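Local coordinates for dihydrodipicolinate synthase (Bacteroides thetaiotaomicron, PDB 4XKY), which probably catalyses a pyruvate-dependent, Schiff-base aldolase reaction, as a dihydrodipicolinate synthase or possibly an N-acetylneuraminate lyase of the DapA family, at residues D18-D23 against S55-M60; V103-P108 against E120-L125; E217-L222 against E239-I244. All blocks are in the same frame, centred on the assembly; numbering follows the deposited sequence.

Contact 1: residues D18-D23 against S55-M60; sequences DDDVLD and SYKLRM
Leu-58 presses one methyl, CD2, into the turn formed by Asp-18 to Val-21 and the other, CD1, against Leu-22 just after it, and this is the tight part of the contact. Leu-58 CD2 sits 3.7 Å from Asp-20 CA and also reaches the carbonyl oxygen of Asp-19. The other branch, Leu-58 CD1, lies 3.7 Å from Leu-22 CB, in the short strand 21-22. Beside this packing, Asp-20 carries the polar link. Its CG points away from its own backbone N (chi1 -153°), which swings the carboxylate over to the helix start. There Ser-55 OG donates to the syn lone pair of Asp-20 OD1 at 2.6 Å, a short bond. The same Ser-55 OG accepts from Leu-58 N at 3.1 Å, so the hydroxyl serves both as N-cap and as donor to the turn. A water links the turn to the helix start, donating to Asp-19 O and Asp-20 OD1 and accepting from Ser-55 N. The loose side is at Lys-57, which is exposed: its chain bends at chi3, and Lys-57 NZ meets Asp-20 OD2 at 3.3 Å in a salt bridge whose hydrogen bond is weak. With an alanine at Asp-20, the Ser-55 hydroxyl would probably lose its acceptor and the Lys-57 amine its counter-charge. Further along helix 56-70, Leu-22 also touches Glu-61 and Asn-65, while Leu-58 rests on Leu-16. A neighbouring subunit packs against Asp-20 and Ser-55, and helix 85-97 borders the helix start at Tyr-56, Arg-59 and Met-60.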
loop_
_atom_site.group_PDB
_atom_site.type_symbol
_atom_site.label_atom_id
_atom_site.label_comp_id
_atom_site.label_asym_id
_atom_site.label_seq_id
_atom_site.Cartn_x
_atom_site.Cartn_y
_atom_site.Cartn_z
ATOM N N ASP A 18 -21.592 1.088 -27.577
ATOM C CA ASP A 18 -21.945 0.030 -26.630
ATOM C C ASP A 18 -20.638 -0.534 -26.094
ATOM O O ASP A 18 -19.573 -0.102 -26.525
ATOM C CB ASP A 18 -22.815 -1.049 -27.290
ATOM C CG ASP A 18 -23.588 -1.907 -26.266
ATOM O OD1 ASP A 18 -23.653 -1.537 -25.085
ATOM O OD2 ASP A 18 -24.126 -2.964 -26.638
ATOM N N ASP A 19 -20.722 -1.475 -25.156
ATOM C CA ASP A 19 -19.558 -1.953 -24.437
ATOM C C ASP A 19 -18.484 -2.419 -25.412
ATOM O O ASP A 19 -17.304 -2.247 -25.147
ATOM C CB ASP A 19 -19.909 -3.108 -23.492
ATOM C CG ASP A 19 -20.907 -2.720 -22.411
ATOM O OD1 ASP A 19 -20.680 -1.773 -21.653
ATOM O OD2 ASP A 19 -21.944 -3.381 -22.309
ATOM N N ASP A 20 -18.884 -3.014 -26.527
ATOM C CA ASP A 20 -17.928 -3.549 -27.486
ATOM C C ASP A 20 -18.147 -2.993 -28.883
ATOM O O ASP A 20 -17.845 -3.677 -29.853
ATOM C CB ASP A 20 -18.050 -5.072 -27.566
ATOM C CG ASP A 20 -16.740 -5.732 -27.981
ATOM O OD1 ASP A 20 -15.652 -5.175 -27.723
ATOM O OD2 ASP A 20 -16.780 -6.822 -28.536
ATOM N N VAL A 21 -18.669 -1.768 -29.000
ATOM C CA VAL A 21 -18.960 -1.189 -30.342
ATOM C C VAL A 21 -18.386 0.204 -30.369
ATOM O O VAL A 21 -18.736 1.026 -29.528
ATOM C CB VAL A 21 -20.483 -1.070 -30.653
ATOM C CG1 VAL A 21 -20.735 -0.435 -32.044
ATOM C CG2 VAL A 21 -21.159 -2.424 -30.594
ATOM N N LEU A 22 -17.530 0.463 -31.343
ATOM C CA LEU A 22 -16.865 1.746 -31.487
ATOM C C LEU A 22 -17.813 2.786 -32.111
ATOM O O LEU A 22 -18.493 2.489 -33.080
ATOM C CB LEU A 22 -15.627 1.583 -32.382
ATOM C CG LEU A 22 -14.658 2.780 -32.520
ATOM C CD1 LEU A 22 -13.883 3.036 -31.231
ATOM C CD2 LEU A 22 -13.680 2.566 -33.676
ATOM N N ASP A 23 -17.830 3.996 -31.550
ATOM C CA ASP A 23 -18.559 5.158 -32.119
ATOM C C ASP A 23 -17.686 5.863 -33.153
ATOM O O ASP A 23 -16.954 6.817 -32.846
ATOM C CB ASP A 23 -18.945 6.145 -31.016
ATOM C CG ASP A 23 -19.583 7.441 -31.554
ATOM O OD1 ASP A 23 -20.085 7.479 -32.700
ATOM O OD2 ASP A 23 -19.561 8.439 -30.823
ATOM N N SER A 55 -12.251 -4.942 -25.185
ATOM C CA SER A 55 -11.826 -6.157 -25.845
ATOM C C SER A 55 -10.654 -5.873 -26.803
ATOM O O SER A 55 -10.422 -4.737 -27.226
ATOM C CB SER A 55 -12.991 -6.754 -26.629
ATOM O OG SER A 55 -13.206 -6.018 -27.828
ATOM N N TYR A 56 -9.921 -6.921 -27.146
ATOM C CA TYR A 56 -8.839 -6.802 -28.124
ATOM C C TYR A 56 -9.339 -6.288 -29.446
ATOM O O TYR A 56 -8.715 -5.460 -30.067
ATOM C CB TYR A 56 -8.212 -8.167 -28.382
ATOM C CG TYR A 56 -6.774 -8.052 -28.797
ATOM C CD1 TYR A 56 -5.826 -7.607 -27.887
ATOM C CD2 TYR A 56 -6.358 -8.366 -30.084
ATOM C CE1 TYR A 56 -4.499 -7.489 -28.233
ATOM C CE2 TYR A 56 -5.024 -8.251 -30.442
ATOM C CZ TYR A 56 -4.104 -7.807 -29.500
ATOM O OH TYR A 56 -2.772 -7.668 -29.773
ATOM N N LYS A 57 -10.476 -6.795 -29.893
ATOM C CA LYS A 57 -11.071 -6.316 -31.123
ATOM C C LYS A 57 -11.270 -4.808 -31.094
ATOM O O LYS A 57 -10.897 -4.097 -32.037
ATOM C CB LYS A 57 -12.404 -7.022 -31.369
ATOM C CG LYS A 57 -13.100 -6.632 -32.668
ATOM C CD LYS A 57 -14.552 -7.094 -32.651
ATOM C CE LYS A 57 -15.480 -6.032 -32.070
ATOM N NZ LYS A 57 -16.845 -6.574 -31.843
ATOM N N LEU A 58 -11.837 -4.302 -30.007
ATOM C CA LEU A 58 -12.130 -2.872 -29.947
ATOM C C LEU A 58 -10.869 -2.036 -29.904
ATOM O O LEU A 58 -10.790 -1.019 -30.566
ATOM C CB LEU A 58 -13.011 -2.564 -28.759
ATOM C CG LEU A 58 -13.865 -1.318 -28.753
ATOM C CD1 LEU A 58 -14.577 -1.105 -30.059
ATOM C CD2 LEU A 58 -14.877 -1.471 -27.647
ATOM N N ARG A 59 -9.860 -2.489 -29.175
ATOM C CA ARG A 59 -8.578 -1.801 -29.175
ATOM C C ARG A 59 -8.028 -1.742 -30.628
ATOM O O ARG A 59 -7.532 -0.718 -31.064
ATOM C CB ARG A 59 -7.608 -2.488 -28.220
ATOM C CG ARG A 59 -8.038 -2.382 -26.770
ATOM C CD ARG A 59 -7.470 -3.495 -25.913
ATOM N NE ARG A 59 -6.069 -3.249 -25.593
ATOM C CZ ARG A 59 -5.261 -4.144 -25.042
ATOM N NH1 ARG A 59 -5.708 -5.373 -24.765
ATOM N NH2 ARG A 59 -3.996 -3.817 -24.794
ATOM N N MET A 60 -8.150 -2.828 -31.382
ATOM C CA MET A 60 -7.659 -2.818 -32.766
ATOM C C MET A 60 -8.443 -1.855 -33.650
ATOM O O MET A 60 -7.850 -1.125 -34.432
ATOM C CB MET A 60 -7.630 -4.216 -33.364
ATOM C CG MET A 60 -6.560 -5.064 -32.694
ATOM S SD MET A 60 -6.302 -6.759 -33.275
ATOM C CE MET A 60 -7.971 -7.393 -33.443
HETATM O O HOH W 1 -15.182 -4.154 -25.192
#

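Contact 2: residues V103-P108 against E120-L125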
loop_
_atom_site.group_PDB
_atom_site.type_symbol
_atom_site.label_atom_id
_atom_site.label_comp_id
_atom_site.label_asym_id
_atom_site.label_seq_id
_atom_site.Cartn_x
_atom_site.Cartn_y
_atom_site.Cartn_z
ATOM N N VAL A 103 4.874 4.006 -30.384
ATOM C CA VAL A 103 4.162 3.217 -29.418
ATOM C C VAL A 103 4.575 3.670 -28.019
ATOM O O VAL A 103 5.649 4.262 -27.831
ATOM C CB VAL A 103 4.384 1.712 -29.638
ATOM C CG1 VAL A 103 3.756 1.294 -30.961
ATOM C CG2 VAL A 103 5.875 1.335 -29.586
ATOM N N VAL A 104 3.691 3.414 -27.063
ATOM C CA VAL A 104 3.856 3.852 -25.680
ATOM C C VAL A 104 3.690 2.599 -24.828
ATOM O O VAL A 104 2.747 1.840 -25.024
ATOM C CB VAL A 104 2.784 4.887 -25.308
ATOM C CG1 VAL A 104 3.006 5.436 -23.909
ATOM C CG2 VAL A 104 2.787 6.019 -26.318
ATOM N N SER A 105 4.604 2.365 -23.901
ATOM C CA SER A 105 4.609 1.099 -23.190
ATOM C C SER A 105 4.987 1.227 -21.727
ATOM O O SER A 105 5.999 1.850 -21.394
ATOM C CB SER A 105 5.622 0.174 -23.851
ATOM O OG SER A 105 6.035 -0.828 -22.950
ATOM N N ALA A 106 4.193 0.599 -20.871
ATOM C CA ALA A 106 4.540 0.390 -19.468
ATOM C C ALA A 106 4.728 -1.097 -19.261
ATOM O O ALA A 106 4.030 -1.900 -19.871
ATOM C CB ALA A 106 3.425 0.879 -18.558
ATOM N N PRO A 107 5.648 -1.479 -18.378
ATOM C CA PRO A 107 5.735 -2.905 -18.089
ATOM C C PRO A 107 4.502 -3.350 -17.310
ATOM O O PRO A 107 3.887 -2.545 -16.605
ATOM C CB PRO A 107 7.004 -3.018 -17.246
ATOM C CG PRO A 107 7.121 -1.679 -16.571
ATOM C CD PRO A 107 6.445 -0.661 -17.447
ATOM N N PRO A 108 4.116 -4.618 -17.457
ATOM C CA PRO A 108 2.896 -5.116 -16.835
ATOM C C PRO A 108 2.994 -5.022 -15.310
ATOM O O PRO A 108 4.086 -5.169 -14.772
ATOM C CB PRO A 108 2.859 -6.576 -17.285
ATOM C CG PRO A 108 4.280 -6.933 -17.514
ATOM C CD PRO A 108 4.871 -5.693 -18.115
ATOM N N GLU A 120 15.977 -5.103 -18.389
ATOM C CA GLU A 120 15.992 -6.315 -19.205
ATOM C C GLU A 120 14.661 -6.481 -19.945
ATOM O O GLU A 120 14.637 -7.000 -21.050
ATOM C CB GLU A 120 16.320 -7.570 -18.369
ATOM C CG GLU A 120 15.104 -8.335 -17.827
ATOM C CD GLU A 120 15.381 -9.803 -17.506
ATOM O OE1 GLU A 120 16.270 -10.421 -18.133
ATOM O OE2 GLU A 120 14.685 -10.354 -16.626
ATOM N N PHE A 121 13.561 -6.066 -19.321
ATOM C CA PHE A 121 12.258 -6.084 -19.974
ATOM C C PHE A 121 12.313 -5.331 -21.293
ATOM O O PHE A 121 11.935 -5.853 -22.328
ATOM C CB PHE A 121 11.187 -5.460 -19.090
ATOM C CG PHE A 121 9.852 -5.411 -19.747
ATOM C CD1 PHE A 121 8.991 -6.484 -19.663
ATOM C CD2 PHE A 121 9.476 -4.318 -20.495
ATOM C CE1 PHE A 121 7.760 -6.458 -20.293
ATOM C CE2 PHE A 121 8.255 -4.290 -21.135
ATOM C CZ PHE A 121 7.390 -5.363 -21.041
ATOM N N TYR A 122 12.787 -4.095 -21.242
ATOM C CA TYR A 122 12.894 -3.269 -22.435
ATOM C C TYR A 122 13.944 -3.737 -23.406
ATOM O O TYR A 122 13.752 -3.611 -24.617
ATOM C CB TYR A 122 13.058 -1.801 -22.050
ATOM C CG TYR A 122 11.725 -1.317 -21.618
ATOM C CD1 TYR A 122 10.718 -1.117 -22.558
ATOM C CD2 TYR A 122 11.421 -1.151 -20.286
ATOM C CE1 TYR A 122 9.455 -0.733 -22.178
ATOM C CE2 TYR A 122 10.154 -0.754 -19.892
ATOM C CZ TYR A 122 9.171 -0.559 -20.841
ATOM O OH TYR A 122 7.900 -0.161 -20.473
ATOM N N GLU A 123 15.031 -4.319 -22.897
ATOM C CA GLU A 123 16.042 -4.898 -23.784
ATOM C C GLU A 123 15.490 -6.052 -24.620
ATOM O O GLU A 123 15.827 -6.172 -25.784
ATOM C CB GLU A 123 17.309 -5.313 -23.025
ATOM C CG GLU A 123 18.272 -4.145 -22.829
ATOM C CD GLU A 123 19.486 -4.472 -21.970
ATOM O OE1 GLU A 123 19.808 -5.670 -21.773
ATOM O OE2 GLU A 123 20.131 -3.514 -21.490
ATOM N N HIS A 124 14.645 -6.891 -24.035
ATOM C CA HIS A 124 13.980 -7.959 -24.794
ATOM C C HIS A 124 12.824 -7.433 -25.664
ATOM O O HIS A 124 12.525 -8.004 -26.721
ATOM C CB HIS A 124 13.433 -9.028 -23.849
ATOM C CG HIS A 124 14.485 -9.724 -23.033
ATOM N ND1 HIS A 124 15.762 -9.967 -23.499
ATOM C CD2 HIS A 124 14.431 -10.267 -21.793
ATOM C CE1 HIS A 124 16.454 -10.609 -22.573
ATOM N NE2 HIS A 124 15.671 -10.801 -21.527
ATOM N N LEU A 125 12.150 -6.367 -25.223
ATOM C CA LEU A 125 10.996 -5.871 -25.968
ATOM C C LEU A 125 11.449 -5.157 -27.252
ATOM O O LEU A 125 10.877 -5.374 -28.328
ATOM C CB LEU A 125 10.118 -4.941 -25.113
ATOM C CG LEU A 125 8.878 -4.362 -25.818
ATOM C CD1 LEU A 125 7.905 -5.449 -26.254
ATOM C CD2 LEU A 125 8.176 -3.323 -24.954
#
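Pro-107 lies over a face of Phe-121, its CB 4.3 Å from the ring centroid and only 10° off the normal, a clear CH-pi contact. Tyr-122, the next residue of the helix, meets Ser-105 at the end of strand 103-105 in a different way, with its hydroxyl and ring edge. Pro-108 approaches the Phe-121 ring obliquely, with Pro-108 CD 3.7 Å from Phe-121 CE1. Phe-121 has CG anti to its backbone N (chi1 178°), which directs the ring at the two prolines. Its own CD2 stands over the centre of the Tyr-122 ring, so the aromatic neighbours brace each other. Tyr-122 crosses Pro-107 at about a right angle, and Pro-107 CD meets it at the edge, 3.4 Å from Tyr-122 OH. Also near the plane of that ring is Ser-105 OG, 3.5 Å from Tyr-122 CE1, while Leu-125 CD2 rests 3.9 Å from Ser-105 OG. The phenol, through Tyr-122 OH, donates to Ser-105 O at 2.9 Å, arriving well above the carbonyl plane, 65° out of it, instead of along a lone pair. All this ties strand and helix within the beta-alpha-beta unit completed by strand 133-137, to which Ser-105 is hydrogen-bonded at Phe-134. Next along the chain, Ala-106 packs on Tyr-136, the predicted proton donor/acceptor. Chemically, the contact is buried and largely apolar, and in it the Tyr-122 hydroxyl spends its proton on the Ser-105 carbonyl, from above the plane of that group.

Contact 3: residues E217-L222 against E239-I244. With ACT (acetate ion), chain E.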
loop_
_atom_site.group_PDB
_atom_site.type_symbol
_atom_site.label_atom_id
_atom_site.label_comp_id
_atom_site.label_asym_id
_atom_site.label_seq_id
_atom_site.Cartn_x
_atom_site.Cartn_y
_atom_site.Cartn_z
ATOM N N GLU A 217 -7.993 24.132 -27.371
ATOM C CA GLU A 217 -7.395 25.469 -27.442
ATOM C C GLU A 217 -6.947 26.003 -26.105
ATOM O O GLU A 217 -5.924 26.669 -26.025
ATOM C CB GLU A 217 -8.353 26.471 -28.086
ATOM C CG GLU A 217 -8.556 26.134 -29.547
ATOM C CD GLU A 217 -9.492 27.068 -30.283
ATOM O OE1 GLU A 217 -10.045 28.008 -29.659
ATOM O OE2 GLU A 217 -9.663 26.852 -31.503
ATOM N N LEU A 218 -7.747 25.767 -25.069
ATOM C CA LEU A 218 -7.373 26.186 -23.736
ATOM C C LEU A 218 -6.040 25.543 -23.344
ATOM O O LEU A 218 -5.173 26.218 -22.811
ATOM C CB LEU A 218 -8.454 25.817 -22.716
ATOM C CG LEU A 218 -7.998 25.785 -21.250
ATOM C CD1 LEU A 218 -7.643 27.173 -20.750
ATOM C CD2 LEU A 218 -9.092 25.203 -20.372
ATOM N N TYR A 219 -5.867 24.245 -23.593
ATOM C CA TYR A 219 -4.657 23.594 -23.109
ATOM C C TYR A 219 -3.445 23.978 -23.951
ATOM O O TYR A 219 -2.338 24.099 -23.429
ATOM C CB TYR A 219 -4.836 22.083 -23.048
ATOM C CG TYR A 219 -5.818 21.710 -21.986
ATOM C CD1 TYR A 219 -5.402 21.397 -20.704
ATOM C CD2 TYR A 219 -7.161 21.743 -22.242
ATOM C CE1 TYR A 219 -6.310 21.086 -19.717
ATOM C CE2 TYR A 219 -8.081 21.438 -21.256
ATOM C CZ TYR A 219 -7.643 21.114 -19.997
ATOM O OH TYR A 219 -8.553 20.796 -19.018
ATOM N N VAL A 220 -3.653 24.159 -25.251
ATOM C CA VAL A 220 -2.601 24.640 -26.143
ATOM C C VAL A 220 -2.163 26.039 -25.744
ATOM O O VAL A 220 -0.960 26.324 -25.701
ATOM C CB VAL A 220 -3.055 24.613 -27.615
ATOM C CG1 VAL A 220 -2.078 25.365 -28.508
ATOM C CG2 VAL A 220 -3.158 23.169 -28.075
ATOM N N SER A 221 -3.137 26.895 -25.440
ATOM C CA SER A 221 -2.836 28.242 -24.951
ATOM C C SER A 221 -2.061 28.237 -23.653
ATOM O O SER A 221 -1.149 29.037 -23.484
ATOM C CB SER A 221 -4.105 29.080 -24.764
ATOM O OG SER A 221 -4.705 29.326 -26.013
ATOM N N LEU A 222 -2.420 27.357 -22.730
ATOM C CA LEU A 222 -1.702 27.290 -21.471
ATOM C C LEU A 222 -0.286 26.748 -21.680
ATOM O O LEU A 222 0.684 27.273 -21.098
ATOM C CB LEU A 222 -2.470 26.479 -20.438
ATOM C CG LEU A 222 -1.846 26.255 -19.055
ATOM C CD1 LEU A 222 -1.230 27.487 -18.400
ATOM C CD2 LEU A 222 -2.936 25.691 -18.157
ATOM N N GLU A 239 -6.262 28.799 -13.712
ATOM C CA GLU A 239 -7.493 28.860 -12.920
ATOM C C GLU A 239 -8.639 28.151 -13.637
ATOM O O GLU A 239 -9.449 27.480 -12.992
ATOM C CB GLU A 239 -7.895 30.300 -12.566
ATOM C CG GLU A 239 -9.257 30.395 -11.851
ATOM C CD GLU A 239 -9.471 31.674 -11.039
ATOM O OE1 GLU A 239 -8.815 32.699 -11.316
ATOM O OE2 GLU A 239 -10.324 31.665 -10.118
ATOM N N LYS A 240 -8.710 28.302 -14.959
ATOM C CA LYS A 240 -9.723 27.601 -15.746
ATOM C C LYS A 240 -9.469 26.090 -15.732
ATOM O O LYS A 240 -10.390 25.302 -15.500
ATOM C CB LYS A 240 -9.747 28.103 -17.191
ATOM C CG LYS A 240 -10.303 29.506 -17.371
ATOM C CD LYS A 240 -10.461 29.801 -18.860
ATOM C CE LYS A 240 -10.403 31.285 -19.189
ATOM N NZ LYS A 240 -11.711 31.934 -18.905
ATOM N N VAL A 241 -8.230 25.681 -15.997
ATOM C CA VAL A 241 -7.880 24.276 -15.861
ATOM C C VAL A 241 -8.244 23.763 -14.473
ATOM O O VAL A 241 -8.821 22.684 -14.365
ATOM C CB VAL A 241 -6.402 24.006 -16.184
ATOM C CG1 VAL A 241 -6.005 22.586 -15.806
ATOM C CG2 VAL A 241 -6.173 24.191 -17.673
ATOM N N MET A 242 -7.970 24.520 -13.406
ATOM C CA MET A 242 -8.278 23.979 -12.068
ATOM C C MET A 242 -9.783 23.938 -11.795
ATOM O O MET A 242 -10.256 23.070 -11.061
ATOM C CB MET A 242 -7.504 24.673 -10.941
ATOM C CG MET A 242 -5.993 24.424 -10.937
ATOM S SD MET A 242 -5.410 22.716 -11.153
ATOM C CE MET A 242 -6.182 21.969 -9.713
ATOM N N GLN A 243 -10.541 24.830 -12.419
ATOM C CA GLN A 243 -11.993 24.783 -12.316
ATOM C C GLN A 243 -12.583 23.537 -13.011
ATOM O O GLN A 243 -13.488 22.895 -12.490
ATOM C CB GLN A 243 -12.606 26.058 -12.901
ATOM C CG GLN A 243 -14.080 26.189 -12.549
ATOM C CD GLN A 243 -14.711 27.424 -13.140
ATOM O OE1 GLN A 243 -14.027 28.346 -13.520
ATOM N NE2 GLN A 243 -16.027 27.429 -13.240
ATOM N N ILE A 244 -12.067 23.213 -14.191
ATOM C CA ILE A 244 -12.492 22.016 -14.926
ATOM C C ILE A 244 -12.238 20.810 -14.042
ATOM O O ILE A 244 -13.120 19.978 -13.825
ATOM C CB ILE A 244 -11.710 21.879 -16.244
ATOM C CG1 ILE A 244 -12.195 22.912 -17.249
ATOM C CG2 ILE A 244 -11.858 20.488 -16.828
ATOM C CD1 ILE A 244 -11.166 23.218 -18.303
HETATM C C ACT E . -11.576 25.095 -26.867
HETATM O O ACT E . -11.163 24.222 -27.670
HETATM O OXT ACT E . -10.883 25.471 -25.900
HETATM C CH3 ACT E . -12.934 25.734 -27.037
#
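Tyr-219 and Val-241 mark the closest backbone approach of the two helical segments, with their CA atoms 8.0 Å apart. The axes come no nearer than 10.9 Å and run at 137° between their N-to-C directions, so the helices are roughly antiparallel but clearly splayed. Val-241 fills the middle through one methyl: Val-241 CG2, beside its backbone N, lies 3.6 Å from Leu-222 CD2 and 3.7 Å from Tyr-219 CE1, crossing both side chains at a slant. A turn later, Ile-244 reaches out tip to tip with Leu-218, Ile-244 CD1 meeting Leu-218 CD2 at 3.5 Å. The same Ile-244 CD1 is 3.6 Å from Tyr-219 OH, a hydroxyl with a weak hydrogen bond to Glu-193. At the edge of the interface Lys-240 lends the aliphatic part of its chain, with Lys-240 CB 4.2 Å from Leu-218 CD1, its amine heading elsewhere. No hydrogen bond crosses between the two segments. Near the start of helix 216-227 an acetate, probably from the crystallisation liquor, accepts from Glu-217 N at 3.2 Å through its O atom and from Leu-218 N through OXT, as anions do at helix N termini. Helix 216-227 follows the last barrel strand, and helix 231-247 opens the C-terminal helices; Ile-244 goes on to touch Leu-298 in helix 285-298. The pair is thus the junction, typical of the DapA family, between the TIM barrel and its C-terminal helical part.

In the fold
From the N terminus, contact 1 comes first: after barrel strand 7-8 it brings strand 21-22 to the start of helix 56-70, closing a loop that holds helix 24-36 and strand 42-44. Contact 2 opens later and closes a short loop of eleven residues within one beta-alpha-beta unit, joining the end of strand 102-105 and the segment after it to helix 115-125. Contact 3 follows near the end of the barrel, closing a connection of sixteen residues, mostly helix, between helices 216-227 and 231-247. The three run in series, neither nesting nor crossing. Contacts 1 and 2 come within about 9 Å at their nearest atoms, whereas contacts 2 and 3 lie on opposite sides of the chain's centre.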